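PDB 4BQH: Udp-n-acetylglucosamine pyrophosphorylase from Trypanosoma brucei, which probably catalyses the formation of UDP-N-acetylglucosamine and diphosphate from UTP and N-acetylglucosamine 1-phosphate. Local coordinates for residues Asn353-Ile357 with Ile425-Arg430. Numbering follows the deposited sequence.
Sequences NCANI and IMQVDR
Gln427 reaches with its side-chain amide to the backbone of Asn353 and Cys354. Its NE2 donates a hydrogen bond to Asn353 O at 3.0 Å. The N-H points almost straight at the oxygen (167°). The acceptor lies close to the plane of the Gln427 amide, whereas the donor sits above the Asn353 carbonyl plane. Gln427 CG is anti to the backbone N (chi1 -179°), and a bend at chi2 (99°) turns the amide to meet the other segment. Gln427 OE1 lies against Cys354, 3.6 Å from CA and 3.7 Å from SG, as a van der Waals neighbour. The hydrogen bond of OE1 is with Thr308 OG1. Both ends of this buried amide thus have a partner, which should hold it against flipping.

Thr308 belongs to strand 304-309, which pairs antiparallel with 355-357 and parallel with 423-427. Strands 355-357 and 423-427 are thus next-but-one neighbours in the mixed central sheet of a GT-A type nucleotidyltransferase. The side chains of Cys354 and Ile425 both touch Thr308 of the strand between. Cys354 SG also meets Ile425 CG2 at 4.3 Å. Past Gln427 the chain leaves the sheet, and Ile357 CD1 lies 4.4 Å from Val428 CG2. Both are long apolar contacts. The Arg430 guanidinium comes obliquely to the methyl of Ala355, with Arg430 NH2 4.5 Å from Ala355 CB. Its charge is engaged by Glu316 through a salt bridge from NH1, while NH2 donates to Pro310 O.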
# COMPACT_ATOMS: atom_id res chain seq x y z
N ASN A 353 14.83 -15.27 1.11
CA ASN A 353 14.74 -14.47 2.34
C ASN A 353 14.27 -13.03 2.08
O ASN A 353 14.50 -12.14 2.88
CB ASN A 353 16.12 -14.46 3.03
CG ASN A 353 16.03 -14.10 4.51
OD1 ASN A 353 15.06 -14.46 5.18
ND2 ASN A 353 17.06 -13.45 5.02
N CYS A 354 13.60 -12.81 0.95
CA CYS A 354 13.04 -11.46 0.67
C CYS A 354 11.53 -11.57 0.70
O CYS A 354 10.90 -11.82 -0.32
CB CYS A 354 13.53 -10.92 -0.68
SG CYS A 354 15.32 -10.63 -0.71
N ALA A 355 10.96 -11.44 1.90
CA ALA A 355 9.49 -11.54 2.06
C ALA A 355 8.75 -10.30 1.58
O ALA A 355 9.15 -9.16 1.84
CB ALA A 355 9.15 -11.84 3.52
N ASN A 356 7.64 -10.54 0.88
CA ASN A 356 6.81 -9.50 0.33
C ASN A 356 6.01 -8.76 1.42
O ASN A 356 5.15 -9.36 2.05
CB ASN A 356 5.86 -10.13 -0.70
CG ASN A 356 4.94 -9.11 -1.34
OD1 ASN A 356 5.30 -7.94 -1.46
ND2 ASN A 356 3.75 -9.55 -1.73
N ILE A 357 6.28 -7.47 1.62
CA ILE A 357 5.48 -6.67 2.58
C ILE A 357 4.51 -5.70 1.86
O ILE A 357 3.96 -4.77 2.46
CB ILE A 357 6.36 -5.95 3.63
CG1 ILE A 357 7.32 -4.93 2.98
CG2 ILE A 357 7.15 -6.98 4.46
CD1 ILE A 357 7.74 -3.82 3.92
N ILE A 425 15.15 -4.65 -5.65
CA ILE A 425 14.69 -5.02 -4.30
C ILE A 425 15.41 -4.14 -3.30
O ILE A 425 16.64 -3.94 -3.40
CB ILE A 425 15.06 -6.48 -4.00
CG1 ILE A 425 14.16 -7.41 -4.82
CG2 ILE A 425 14.94 -6.76 -2.49
CD1 ILE A 425 14.62 -8.87 -4.86
N MET A 426 14.67 -3.63 -2.31
CA MET A 426 15.27 -2.93 -1.17
C MET A 426 14.85 -3.71 0.09
O MET A 426 13.68 -3.74 0.45
CB MET A 426 14.81 -1.47 -1.11
CG MET A 426 15.52 -0.65 -0.02
SD MET A 426 15.18 1.12 -0.23
CE MET A 426 13.57 1.23 0.41
N GLN A 427 15.81 -4.40 0.71
CA GLN A 427 15.54 -5.21 1.89
C GLN A 427 15.64 -4.28 3.11
O GLN A 427 16.68 -3.69 3.34
CB GLN A 427 16.55 -6.36 2.00
CG GLN A 427 16.34 -7.29 3.20
CD GLN A 427 15.60 -8.58 2.86
OE1 GLN A 427 14.52 -8.56 2.25
NE2 GLN A 427 16.18 -9.72 3.26
N VAL A 428 14.54 -4.17 3.85
CA VAL A 428 14.42 -3.20 4.95
C VAL A 428 14.18 -3.92 6.29
O VAL A 428 13.89 -5.11 6.33
CB VAL A 428 13.31 -2.14 4.70
CG1 VAL A 428 13.61 -1.32 3.45
CG2 VAL A 428 11.91 -2.78 4.61
N ASP A 429 14.30 -3.14 7.36
CA ASP A 429 14.14 -3.58 8.72
C ASP A 429 12.65 -3.69 9.07
O ASP A 429 11.97 -2.67 9.19
CB ASP A 429 14.84 -2.50 9.59
CG ASP A 429 15.18 -2.97 10.98
OD1 ASP A 429 14.33 -3.65 11.60
OD2 ASP A 429 16.30 -2.60 11.45
N ARG A 430 12.15 -4.91 9.26
CA ARG A 430 10.71 -5.14 9.43
C ARG A 430 10.14 -4.30 10.57
O ARG A 430 9.08 -3.70 10.45
CB ARG A 430 10.41 -6.63 9.68
CG ARG A 430 8.92 -6.93 9.81
CD ARG A 430 8.68 -8.36 10.29
NE ARG A 430 9.22 -9.35 9.35
CZ ARG A 430 8.50 -10.31 8.76
NH1 ARG A 430 7.19 -10.43 8.97
NH2 ARG A 430 9.11 -11.16 7.93